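Local coordinates for protein putative mannose-1-phosphate guanylyl transferase (Thermus thermophilus, PDB 2CU2) that probably transfers guanylyl groups from GTP to mannose 1-phosphate, making GDP-mannose, as a nucleotidyltransferase of the GT-A clan, at residues A198-F201 with R202-P206; A175-Y178 with I179-Y183; V92-A95 with L96-G99; G34-L37 with L38-T41; K169-Y172 with A173-L176. All blocks are in the same frame, centred on the assembly; numbering follows the deposited sequence.

Contact 1: residues A198-F201 with R202-P206; sequences AELF and RRHLP
The C-terminal turns of helix 194-204 carry a salt-bridge network in which one carboxylate, Glu199, serves two arginines, Arg202 and Arg203. The glutamate leaves the backbone with CG anti to N (chi1 -177°) and bends at chi2, which brings its carboxylate between the two guanidinium groups. OE1 takes NH1 of Arg202 at 2.6 Å, the two flat groups standing nearly perpendicular, while OE2 lies over a face of the same guanidinium. OE2 also meets NE of Arg203 at 3.0 Å, a weak hydrogen bond bent to 125° but still an ion pair; CG of Glu199 rests over one face of the Arg203 guanidinium. Held by two positive groups, the carboxylate probably keeps its charge and its rotation is restrained. On another side of the helix, Phe201 and Leu205 run alongside each other, CD1 of Phe201 lying 4.2 Å from CB of Leu205, and both pack on Val237 of helix 233-238, with His208 meeting the phenyl ring. At the helix end two donors of His204 grip Leu200 O: its backbone N at 2.9 Å, almost straight, and its ring ND1 at 3.2 Å, which lies in the carbonyl plane on a lone pair. CD2 of Leu200 touches CE1 of the same imidazole at 3.8 Å.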
loop_
_atom_site.group_PDB
_atom_site.type_symbol
_atom_site.label_atom_id
_atom_site.label_comp_id
_atom_site.label_asym_id
_atom_site.label_seq_id
_atom_site.Cartn_x
_atom_site.Cartn_y
_atom_site.Cartn_z
ATOM N N ALA A 198 -30.384 33.384 -19.212
ATOM C CA ALA A 198 -31.807 33.103 -19.346
ATOM C C ALA A 198 -32.201 33.015 -20.817
ATOM O O ALA A 198 -32.914 32.122 -21.256
ATOM C CB ALA A 198 -32.593 34.227 -18.665
ATOM N N GLU A 199 -31.728 34.017 -21.584
ATOM C CA GLU A 199 -32.038 34.037 -23.011
ATOM C C GLU A 199 -31.413 32.843 -23.736
ATOM O O GLU A 199 -31.958 32.307 -24.687
ATOM C CB GLU A 199 -31.527 35.356 -23.598
ATOM C CG GLU A 199 -31.869 35.536 -25.085
ATOM C CD GLU A 199 -33.339 35.258 -25.328
ATOM O OE1 GLU A 199 -34.149 35.578 -24.476
ATOM O OE2 GLU A 199 -33.668 34.789 -26.416
ATOM N N LEU A 200 -30.207 32.451 -23.283
ATOM C CA LEU A 200 -29.582 31.283 -23.896
ATOM C C LEU A 200 -30.391 30.009 -23.639
ATOM O O LEU A 200 -30.499 29.129 -24.481
ATOM C CB LEU A 200 -28.164 31.128 -23.336
ATOM C CG LEU A 200 -27.162 32.084 -23.992
ATOM C CD1 LEU A 200 -25.762 31.974 -23.393
ATOM C CD2 LEU A 200 -26.981 31.865 -25.493
ATOM N N PHE A 201 -30.926 29.901 -22.400
ATOM C CA PHE A 201 -31.785 28.754 -22.103
ATOM C C PHE A 201 -32.967 28.722 -23.082
ATOM O O PHE A 201 -33.333 27.698 -23.645
ATOM C CB PHE A 201 -32.329 28.885 -20.668
ATOM C CG PHE A 201 -31.354 28.421 -19.607
ATOM C CD1 PHE A 201 -30.210 27.705 -19.948
ATOM C CD2 PHE A 201 -31.629 28.693 -18.274
ATOM C CE1 PHE A 201 -29.343 27.276 -18.945
ATOM C CE2 PHE A 201 -30.757 28.263 -17.279
ATOM C CZ PHE A 201 -29.608 27.555 -17.609
ATOM N N ARG A 202 -33.592 29.909 -23.243
ATOM C CA ARG A 202 -34.758 30.022 -24.119
ATOM C C ARG A 202 -34.464 29.539 -25.547
ATOM O O ARG A 202 -35.281 28.901 -26.197
ATOM C CB ARG A 202 -35.194 31.488 -24.145
ATOM C CG ARG A 202 -36.189 31.780 -25.267
ATOM C CD ARG A 202 -37.353 32.655 -24.789
ATOM N NE ARG A 202 -37.742 33.609 -25.832
ATOM C CZ ARG A 202 -37.373 34.893 -25.663
ATOM N NH1 ARG A 202 -36.682 35.249 -24.592
ATOM N NH2 ARG A 202 -37.699 35.803 -26.585
ATOM N N ARG A 203 -33.256 29.895 -26.043
ATOM C CA ARG A 203 -32.928 29.582 -27.440
ATOM C C ARG A 203 -32.468 28.127 -27.658
ATOM O O ARG A 203 -32.845 27.477 -28.619
ATOM C CB ARG A 203 -31.813 30.516 -27.919
ATOM C CG ARG A 203 -32.210 31.990 -27.976
ATOM C CD ARG A 203 -31.015 32.878 -28.354
ATOM N NE ARG A 203 -31.410 34.285 -28.387
ATOM C CZ ARG A 203 -30.440 35.222 -28.446
ATOM N NH1 ARG A 203 -29.163 34.875 -28.482
ATOM N NH2 ARG A 203 -30.784 36.508 -28.474
ATOM N N HIS A 204 -31.567 27.628 -26.771
ATOM C CA HIS A 204 -30.990 26.292 -27.027
ATOM C C HIS A 204 -31.336 25.222 -25.977
ATOM O O HIS A 204 -30.970 24.063 -26.113
ATOM C CB HIS A 204 -29.459 26.381 -27.153
ATOM C CG HIS A 204 -29.039 27.633 -27.863
ATOM N ND1 HIS A 204 -28.842 28.811 -27.230
ATOM C CD2 HIS A 204 -28.709 27.792 -29.212
ATOM C CE1 HIS A 204 -28.423 29.668 -28.177
ATOM N NE2 HIS A 204 -28.335 29.085 -29.375
ATOM N N LEU A 205 -32.017 25.626 -24.884
ATOM C CA LEU A 205 -32.290 24.650 -23.816
ATOM C C LEU A 205 -33.657 24.878 -23.143
ATOM O O LEU A 205 -33.771 25.258 -21.979
ATOM C CB LEU A 205 -31.166 24.764 -22.785
ATOM C CG LEU A 205 -30.965 23.503 -21.931
ATOM C CD1 LEU A 205 -30.758 22.224 -22.738
ATOM C CD2 LEU A 205 -29.739 23.610 -21.031
ATOM N N PRO A 206 -34.705 24.674 -23.970
ATOM C CA PRO A 206 -36.097 24.915 -23.567
ATOM C C PRO A 206 -36.474 24.348 -22.196
ATOM O O PRO A 206 -37.214 24.950 -21.424
ATOM C CB PRO A 206 -36.954 24.318 -24.673
ATOM C CG PRO A 206 -36.139 24.442 -25.951
ATOM C CD PRO A 206 -34.674 24.246 -25.359
#

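Contact 2: residues A175-Y178 with I179-Y183; sequences ALEY and IRKGY
Tyr178, Glu177 and Arg180 carry the last turn of helix 172-180. The Tyr178 ring lies near parallel to that of Tyr183, planes 19° apart, but the two are slid so far that they barely overlap; contact is made by CD1 of Tyr178 and CD2 of Tyr183, 3.6 Å apart. Tyr150 of strand 150-157 meets both tyrosines. Glu177 bends at chi2 and divides its carboxylate between two bases. OE1 accepts from NH1 of Arg180 at 2.8 Å on its anti side, with the nitrogen well out of the carboxylate plane, and OE2 makes a weak, longer ion pair with NZ of Lys181 at 3.3 Å. The extended Arg180 chain runs back along the helix, which lays one guanidinium face over CB of Leu176, 4.0 Å from NH2. A glutamine at Glu177 would probably leave Arg180 and Lys181 without the negative charge they share. Beyond Lys181 the chain turns at Gly182, whose backbone angles (phi 95°) would bring a CB into collision with the carbonyl oxygen of Lys181. Gly182 N bonds to Ile179 O at 3.0 Å and Tyr183 N reaches back to Tyr178 O at 2.8 Å, closing the helix with a Schellman motif.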
loop_
_atom_site.group_PDB
_atom_site.type_symbol
_atom_site.label_atom_id
_atom_site.label_comp_id
_atom_site.label_asym_id
_atom_site.label_seq_id
_atom_site.Cartn_x
_atom_site.Cartn_y
_atom_site.Cartn_z
ATOM N N ALA A 175 -6.363 15.799 -30.599
ATOM C CA ALA A 175 -5.929 16.804 -29.634
ATOM C C ALA A 175 -4.666 17.531 -30.114
ATOM O O ALA A 175 -4.509 18.735 -29.959
ATOM C CB ALA A 175 -5.658 16.114 -28.295
ATOM N N LEU A 176 -3.727 16.735 -30.677
ATOM C CA LEU A 176 -2.513 17.327 -31.237
ATOM C C LEU A 176 -2.846 18.375 -32.304
ATOM O O LEU A 176 -2.229 19.426 -32.401
ATOM C CB LEU A 176 -1.683 16.218 -31.901
ATOM C CG LEU A 176 -0.863 15.351 -30.937
ATOM C CD1 LEU A 176 -0.202 14.180 -31.655
ATOM C CD2 LEU A 176 0.285 16.077 -30.241
ATOM N N GLU A 177 -3.821 18.015 -33.170
ATOM C CA GLU A 177 -4.217 18.942 -34.235
ATOM C C GLU A 177 -4.849 20.218 -33.663
ATOM O O GLU A 177 -4.654 21.320 -34.165
ATOM C CB GLU A 177 -5.225 18.254 -35.170
ATOM C CG GLU A 177 -4.584 17.549 -36.370
ATOM C CD GLU A 177 -3.936 18.560 -37.295
ATOM O OE1 GLU A 177 -2.809 18.333 -37.703
ATOM O OE2 GLU A 177 -4.591 19.533 -37.658
ATOM N N TYR A 178 -5.680 20.029 -32.605
ATOM C CA TYR A 178 -6.294 21.186 -31.948
ATOM C C TYR A 178 -5.207 22.172 -31.502
ATOM O O TYR A 178 -5.306 23.385 -31.643
ATOM C CB TYR A 178 -7.040 20.711 -30.691
ATOM C CG TYR A 178 -8.368 20.063 -30.953
ATOM C CD1 TYR A 178 -8.911 19.992 -32.236
ATOM C CD2 TYR A 178 -9.081 19.527 -29.879
ATOM C CE1 TYR A 178 -10.152 19.378 -32.430
ATOM C CE2 TYR A 178 -10.319 18.928 -30.067
ATOM C CZ TYR A 178 -10.858 18.855 -31.337
ATOM O OH TYR A 178 -12.091 18.258 -31.536
ATOM N N ILE A 179 -4.151 21.595 -30.896
ATOM C CA ILE A 179 -3.062 22.424 -30.389
ATOM C C ILE A 179 -2.334 23.169 -31.515
ATOM O O ILE A 179 -2.047 24.355 -31.426
ATOM C CB ILE A 179 -2.107 21.535 -29.579
ATOM C CG1 ILE A 179 -2.849 20.973 -28.365
ATOM C CG2 ILE A 179 -0.923 22.371 -29.060
ATOM C CD1 ILE A 179 -1.972 20.120 -27.455
ATOM N N ARG A 180 -2.015 22.426 -32.595
ATOM C CA ARG A 180 -1.346 23.074 -33.722
ATOM C C ARG A 180 -2.151 24.277 -34.237
ATOM O O ARG A 180 -1.612 25.298 -34.640
ATOM C CB ARG A 180 -1.172 22.055 -34.858
ATOM C CG ARG A 180 -0.233 20.899 -34.504
ATOM C CD ARG A 180 -0.155 19.851 -35.626
ATOM N NE ARG A 180 0.679 18.714 -35.221
ATOM C CZ ARG A 180 0.158 17.471 -35.330
ATOM N NH1 ARG A 180 -1.057 17.289 -35.821
ATOM N NH2 ARG A 180 0.882 16.426 -34.929
ATOM N N LYS A 181 -3.492 24.110 -34.254
ATOM C CA LYS A 181 -4.356 25.160 -34.802
ATOM C C LYS A 181 -4.624 26.303 -33.812
ATOM O O LYS A 181 -5.378 27.224 -34.093
ATOM C CB LYS A 181 -5.697 24.533 -35.180
ATOM C CG LYS A 181 -5.652 23.771 -36.500
ATOM C CD LYS A 181 -6.896 22.915 -36.709
ATOM C CE LYS A 181 -6.914 22.239 -38.082
ATOM N NZ LYS A 181 -7.563 20.931 -37.966
ATOM N N GLY A 182 -4.052 26.193 -32.600
ATOM C CA GLY A 182 -4.211 27.331 -31.701
ATOM C C GLY A 182 -5.399 27.165 -30.742
ATOM O O GLY A 182 -5.862 28.106 -30.112
ATOM N N TYR A 183 -5.920 25.926 -30.661
ATOM C CA TYR A 183 -7.010 25.652 -29.732
ATOM C C TYR A 183 -6.540 25.709 -28.277
ATOM O O TYR A 183 -5.406 25.384 -27.950
ATOM C CB TYR A 183 -7.566 24.262 -30.046
ATOM C CG TYR A 183 -8.355 24.306 -31.306
ATOM C CD1 TYR A 183 -7.981 25.171 -32.330
ATOM C CD2 TYR A 183 -9.470 23.482 -31.471
ATOM C CE1 TYR A 183 -8.705 25.206 -33.512
ATOM C CE2 TYR A 183 -10.199 23.524 -32.649
ATOM C CZ TYR A 183 -9.823 24.384 -33.664
ATOM O OH TYR A 183 -10.538 24.422 -34.846
#

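Contact 3: residues V92-A95 with L96-G99; sequences VAEA and LKEG
Val92 begins the exchange between the last two turns of helix 83-98: its CG1 lies beside CD1 of Leu96 at 3.8 Å, both side chains pointing the same way, and both pack on Leu212 of helix 206-216. Ala93 O accepts a weak, long hydrogen bond from Lys97 N at 3.4 Å, and CD of Lys97 lies against the same oxygen. Glu94 bends at chi2, and its OE2 receives Lys97 NZ at 2.8 Å on the syn side, 35° out of the carboxylate plane. Lys97 reaches it from a chi1 of 62°, with CG wedged between the backbone N and the carbonyl carbon, and a further bend at chi3. With Glu94 cut back to an alanine, the Lys97 ammonium would probably lose its ionic mate and its chain would be freer to swing. Ala95, against Pro194 of the neighbouring helix, ends the segment; its carbonyl oxygen takes weak bonds from Glu98 N and from Gly99 N, the latter at 2.9 Å. Gly99, at positive phi, also bonds to Leu96 O and completes a Schellman motif. Chemically the turn is two-sided: an apolar flank faces the adjoining helices, while on the other Lys97 probably offsets the charge of Glu94, and Glu98 has a long, weak ion pair with Arg74.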
loop_
_atom_site.group_PDB
_atom_site.type_symbol
_atom_site.label_atom_id
_atom_site.label_comp_id
_atom_site.label_asym_id
_atom_site.label_seq_id
_atom_site.Cartn_x
_atom_site.Cartn_y
_atom_site.Cartn_z
ATOM N N VAL A 92 -28.609 30.828 -11.628
ATOM C CA VAL A 92 -29.236 31.946 -12.321
ATOM C C VAL A 92 -30.499 32.413 -11.596
ATOM O O VAL A 92 -30.787 33.597 -11.480
ATOM C CB VAL A 92 -29.582 31.496 -13.742
ATOM C CG1 VAL A 92 -30.408 32.571 -14.444
ATOM C CG2 VAL A 92 -28.310 31.251 -14.532
ATOM N N ALA A 93 -31.286 31.424 -11.133
ATOM C CA ALA A 93 -32.503 31.757 -10.404
ATOM C C ALA A 93 -32.209 32.687 -9.226
ATOM O O ALA A 93 -32.907 33.657 -8.967
ATOM C CB ALA A 93 -33.128 30.457 -9.895
ATOM N N GLU A 94 -31.151 32.333 -8.477
ATOM C CA GLU A 94 -30.800 33.135 -7.312
ATOM C C GLU A 94 -30.292 34.523 -7.711
ATOM O O GLU A 94 -30.680 35.543 -7.159
ATOM C CB GLU A 94 -29.722 32.387 -6.526
ATOM C CG GLU A 94 -30.285 31.188 -5.766
ATOM C CD GLU A 94 -31.305 31.673 -4.764
ATOM O OE1 GLU A 94 -30.976 32.532 -3.960
ATOM O OE2 GLU A 94 -32.434 31.184 -4.797
ATOM N N ALA A 95 -29.360 34.532 -8.684
ATOM C CA ALA A 95 -28.804 35.803 -9.140
ATOM C C ALA A 95 -29.901 36.779 -9.570
ATOM O O ALA A 95 -29.874 37.969 -9.275
ATOM C CB ALA A 95 -27.874 35.518 -10.320
ATOM N N LEU A 96 -30.875 36.242 -10.325
ATOM C CA LEU A 96 -31.940 37.091 -10.843
ATOM C C LEU A 96 -32.697 37.816 -9.729
ATOM O O LEU A 96 -32.809 39.035 -9.703
ATOM C CB LEU A 96 -32.902 36.216 -11.648
ATOM C CG LEU A 96 -32.391 35.940 -13.064
ATOM C CD1 LEU A 96 -33.277 34.948 -13.822
ATOM C CD2 LEU A 96 -32.322 37.200 -13.927
ATOM N N LYS A 97 -33.267 37.021 -8.801
ATOM C CA LYS A 97 -34.064 37.630 -7.743
ATOM C C LYS A 97 -33.196 38.298 -6.673
ATOM O O LYS A 97 -33.675 38.969 -5.770
ATOM C CB LYS A 97 -34.968 36.564 -7.122
ATOM C CG LYS A 97 -34.182 35.430 -6.464
ATOM C CD LYS A 97 -34.981 34.126 -6.429
ATOM C CE LYS A 97 -34.993 33.479 -5.040
ATOM N NZ LYS A 97 -35.105 32.027 -5.175
ATOM N N GLU A 98 -31.875 38.058 -6.775
ATOM C CA GLU A 98 -30.952 38.794 -5.921
ATOM C C GLU A 98 -30.574 40.131 -6.568
ATOM O O GLU A 98 -29.975 41.009 -5.962
ATOM C CB GLU A 98 -29.699 37.941 -5.707
ATOM C CG GLU A 98 -29.839 36.974 -4.530
ATOM C CD GLU A 98 -30.364 37.720 -3.322
ATOM O OE1 GLU A 98 -29.994 38.870 -3.135
ATOM O OE2 GLU A 98 -31.138 37.133 -2.567
ATOM N N GLY A 99 -30.917 40.240 -7.867
ATOM C CA GLY A 99 -30.676 41.490 -8.580
ATOM C C GLY A 99 -29.225 41.606 -9.049
ATOM O O GLY A 99 -28.681 42.687 -9.232
#

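Contact 4: residues G34-L37 with L38-T41; sequences GKTL and LEAT
Glu39 reaches back over the start of helix 37-45 to Thr36, and the two form a capping box. Its CB sits close against the threonine hydroxyl, 3.1 Å from OG1. From there CG leaves anti to the backbone N (chi1 -165°) and the chain stays extended, carrying the carboxylate back over the residues that precede the helix. CD comes to 4.1 Å from CG of Lys35. Of the two oxygens, OE1 accepts a weak, long hydrogen bond from Thr36 N at 3.4 Å, and OE2 lies against the Lys35 chain, 3.8 Å from CG; the two side chains cross at about a right angle. The Lys35 ammonium is not paired with this acid, NZ standing 5.9 Å from OE2 of Glu39; it has long, weak ion pairs with Glu33 and Glu43 instead. The reciprocal half of the box is firmer: Thr36 OG1 accepts from Glu39 N at 3.1 Å and is also hydrogen-bonded to Tyr69 OH, a second-shell tyrosine that probably helps to fix the capping hydroxyl. At the next residue, Leu37 O is held twice from one turn further on by Thr41, by its N at 3.0 Å and by its OG1 at 2.7 Å, the two donors coming from opposite faces of the carbonyl plane. In the fold, this N-terminus follows the long loop after strand 3-8. Leu37 packs on Leu31 and Leu38 on Phe28 of that loop, while Leu38 also touches Tyr69 and Ala108, in the loops after helix 63-66 and strand 102-107.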
loop_
_atom_site.group_PDB
_atom_site.type_symbol
_atom_site.label_atom_id
_atom_site.label_comp_id
_atom_site.label_asym_id
_atom_site.label_seq_id
_atom_site.Cartn_x
_atom_site.Cartn_y
_atom_site.Cartn_z
ATOM N N GLY A 34 -2.338 19.905 1.762
ATOM C CA GLY A 34 -3.208 19.335 2.796
ATOM C C GLY A 34 -4.624 19.916 2.743
ATOM O O GLY A 34 -5.482 19.635 3.573
ATOM N N LYS A 35 -4.839 20.778 1.731
ATOM C CA LYS A 35 -6.095 21.493 1.544
ATOM C C LYS A 35 -7.076 20.690 0.686
ATOM O O LYS A 35 -6.699 19.993 -0.247
ATOM C CB LYS A 35 -5.787 22.831 0.870
ATOM C CG LYS A 35 -5.242 23.865 1.856
ATOM C CD LYS A 35 -5.404 25.298 1.342
ATOM C CE LYS A 35 -4.234 26.202 1.743
ATOM N NZ LYS A 35 -4.024 27.221 0.717
ATOM N N THR A 36 -8.393 20.787 0.967
ATOM C CA THR A 36 -9.331 20.308 -0.050
ATOM C C THR A 36 -9.403 21.275 -1.229
ATOM O O THR A 36 -9.122 22.463 -1.124
ATOM C CB THR A 36 -10.734 20.132 0.545
ATOM O OG1 THR A 36 -11.303 21.415 0.837
ATOM C CG2 THR A 36 -10.688 19.290 1.822
ATOM N N LEU A 37 -9.747 20.807 -2.420
ATOM C CA LEU A 37 -9.796 21.697 -3.562
ATOM C C LEU A 37 -10.862 22.781 -3.387
ATOM O O LEU A 37 -10.692 23.906 -3.861
ATOM C CB LEU A 37 -10.028 20.889 -4.839
ATOM C CG LEU A 37 -8.849 19.958 -5.163
ATOM C CD1 LEU A 37 -9.248 18.941 -6.223
ATOM C CD2 LEU A 37 -7.659 20.791 -5.630
ATOM N N LEU A 38 -11.952 22.455 -2.699
ATOM C CA LEU A 38 -13.009 23.435 -2.473
ATOM C C LEU A 38 -12.452 24.521 -1.562
ATOM O O LEU A 38 -12.702 25.708 -1.762
ATOM C CB LEU A 38 -14.237 22.789 -1.815
ATOM C CG LEU A 38 -15.328 23.783 -1.376
ATOM C CD1 LEU A 38 -15.796 24.599 -2.572
ATOM C CD2 LEU A 38 -16.502 23.038 -0.743
ATOM N N GLU A 39 -11.672 24.099 -0.574
ATOM C CA GLU A 39 -11.056 25.022 0.369
ATOM C C GLU A 39 -10.187 26.053 -0.359
ATOM O O GLU A 39 -10.318 27.257 -0.135
ATOM C CB GLU A 39 -10.201 24.236 1.363
ATOM C CG GLU A 39 -9.794 25.000 2.605
ATOM C CD GLU A 39 -8.943 24.152 3.548
ATOM O OE1 GLU A 39 -9.118 22.903 3.574
ATOM O OE2 GLU A 39 -8.106 24.743 4.264
ATOM N N ALA A 40 -9.305 25.573 -1.233
ATOM C CA ALA A 40 -8.415 26.452 -1.984
ATOM C C ALA A 40 -9.211 27.356 -2.927
ATOM O O ALA A 40 -8.837 28.503 -3.160
ATOM C CB ALA A 40 -7.398 25.616 -2.786
ATOM N N THR A 41 -10.311 26.828 -3.459
ATOM C CA THR A 41 -11.165 27.573 -4.377
ATOM C C THR A 41 -11.834 28.759 -3.687
ATOM O O THR A 41 -11.828 29.877 -4.202
ATOM C CB THR A 41 -12.283 26.674 -4.955
ATOM O OG1 THR A 41 -11.698 25.602 -5.702
ATOM C CG2 THR A 41 -13.208 27.487 -5.860
#

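Contact 5: residues K169-Y172 with A173-L176; sequences KPSY and AEAL
Ser171 and Glu174 close a capping box at the N-terminus of helix 172-180. The hydroxyl OG of Ser171 accepts from Glu174 N at 3.2 Å, and in return Ser171 N donates to OE2 of Glu174, also at 3.2 Å. This second bond is nearly straight at the hydrogen (173°), although the nitrogen approaches from above the carboxylate plane. Each partner's side chain thus occupies the other's backbone N-H, so two amides at the helix start are satisfied. The torsions allow this: OG of Ser171 sits between its own N and carbonyl carbon (chi1 76°), pointing at the first turn, while Glu174 extends beyond CG to reach back over the cap. The next shell is apolar. Pro170 presses its ring against the turn, CB meeting CB of Glu174 at 3.5 Å and CG meeting CB of Ala175 at 3.7 Å; Pro170 and Ala175 both rest on Tyr150 of strand 150-157. Farther out, before the helix, Lys169 is tied by its NZ to Glu147 in a salt bridge, and Pro144 packs against Tyr172, Ala175 and Leu176. On that flank the Tyr172 side chain, which leaves with CG anti to the backbone N (chi1 -174°), slants across Leu176 and brings its CE2 to 3.8 Å from CD1 of Leu176.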
loop_
_atom_site.group_PDB
_atom_site.type_symbol
_atom_site.label_atom_id
_atom_site.label_comp_id
_atom_site.label_asym_id
_atom_site.label_seq_id
_atom_site.Cartn_x
_atom_site.Cartn_y
_atom_site.Cartn_z
ATOM N N LYS A 169 -14.106 16.467 -25.834
ATOM C CA LYS A 169 -12.850 15.731 -25.756
ATOM C C LYS A 169 -12.584 14.928 -27.031
ATOM O O LYS A 169 -13.402 14.142 -27.492
ATOM C CB LYS A 169 -12.931 14.804 -24.546
ATOM C CG LYS A 169 -14.327 14.800 -23.920
ATOM C CD LYS A 169 -14.348 14.101 -22.561
ATOM C CE LYS A 169 -15.126 12.782 -22.594
ATOM N NZ LYS A 169 -14.328 11.725 -21.975
ATOM N N PRO A 170 -11.406 15.187 -27.629
ATOM C CA PRO A 170 -11.006 14.557 -28.873
ATOM C C PRO A 170 -10.168 13.300 -28.633
ATOM O O PRO A 170 -9.934 12.869 -27.510
ATOM C CB PRO A 170 -10.150 15.585 -29.602
ATOM C CG PRO A 170 -9.352 16.223 -28.462
ATOM C CD PRO A 170 -10.374 16.128 -27.228
ATOM N N SER A 171 -9.750 12.685 -29.751
ATOM C CA SER A 171 -8.826 11.565 -29.652
ATOM C C SER A 171 -7.394 12.064 -29.477
ATOM O O SER A 171 -7.116 13.253 -29.518
ATOM C CB SER A 171 -8.931 10.751 -30.943
ATOM O OG SER A 171 -8.252 11.443 -31.992
ATOM N N TYR A 172 -6.422 11.163 -29.205
ATOM C CA TYR A 172 -5.060 11.663 -28.982
ATOM C C TYR A 172 -4.567 12.501 -30.177
ATOM O O TYR A 172 -4.076 13.613 -30.040
ATOM C CB TYR A 172 -4.099 10.495 -28.684
ATOM C CG TYR A 172 -2.734 11.003 -28.322
ATOM C CD1 TYR A 172 -2.401 11.243 -26.986
ATOM C CD2 TYR A 172 -1.751 11.150 -29.303
ATOM C CE1 TYR A 172 -1.110 11.633 -26.641
ATOM C CE2 TYR A 172 -0.463 11.549 -28.962
ATOM C CZ TYR A 172 -0.145 11.806 -27.639
ATOM O OH TYR A 172 1.132 12.214 -27.292
ATOM N N ALA A 173 -4.697 11.907 -31.382
ATOM C CA ALA A 173 -4.211 12.597 -32.579
ATOM C C ALA A 173 -4.980 13.895 -32.856
ATOM O O ALA A 173 -4.442 14.879 -33.347
ATOM C CB ALA A 173 -4.343 11.649 -33.775
ATOM N N GLU A 174 -6.295 13.858 -32.567
ATOM C CA GLU A 174 -7.107 15.053 -32.793
ATOM C C GLU A 174 -6.720 16.189 -31.838
ATOM O O GLU A 174 -6.757 17.368 -32.171
ATOM C CB GLU A 174 -8.587 14.677 -32.645
ATOM C CG GLU A 174 -9.124 14.010 -33.914
ATOM C CD GLU A 174 -10.492 13.402 -33.680
ATOM O OE1 GLU A 174 -11.019 12.793 -34.599
ATOM O OE2 GLU A 174 -11.027 13.546 -32.586
ATOM N N ALA A 175 -6.363 15.799 -30.599
ATOM C CA ALA A 175 -5.929 16.804 -29.634
ATOM C C ALA A 175 -4.666 17.531 -30.114
ATOM O O ALA A 175 -4.509 18.735 -29.959
ATOM C CB ALA A 175 -5.658 16.114 -28.295
ATOM N N LEU A 176 -3.727 16.735 -30.677
ATOM C CA LEU A 176 -2.513 17.327 -31.237
ATOM C C LEU A 176 -2.846 18.375 -32.304
ATOM O O LEU A 176 -2.229 19.426 -32.401
ATOM C CB LEU A 176 -1.683 16.218 -31.901
ATOM C CG LEU A 176 -0.863 15.351 -30.937
ATOM C CD1 LEU A 176 -0.202 14.180 -31.655
ATOM C CD2 LEU A 176 0.285 16.077 -30.241
#

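Along the chain the order is contact 4, contact 3, contact 5, contact 2 and contact 1, all within the nucleotidyltransferase family region. Contacts 5 and 2 are the two ends of one helix, 172-180: they share Ala175 and Leu176, their centres lie 8 Å apart, and Tyr178 CE2 packs on Pro170 CG at 3.3 Å. Contacts 1 and 3 finish two different helices, 194-204 and 83-98, with centres 16 Å apart and no direct touch; Leu212 of helix 206-216 packs against both. Contact 4 opens helix 37-45, its centre 27 to 33 Å from the others. Three contacts thus close C-terminal helix ends, and two cap N-terminal ones.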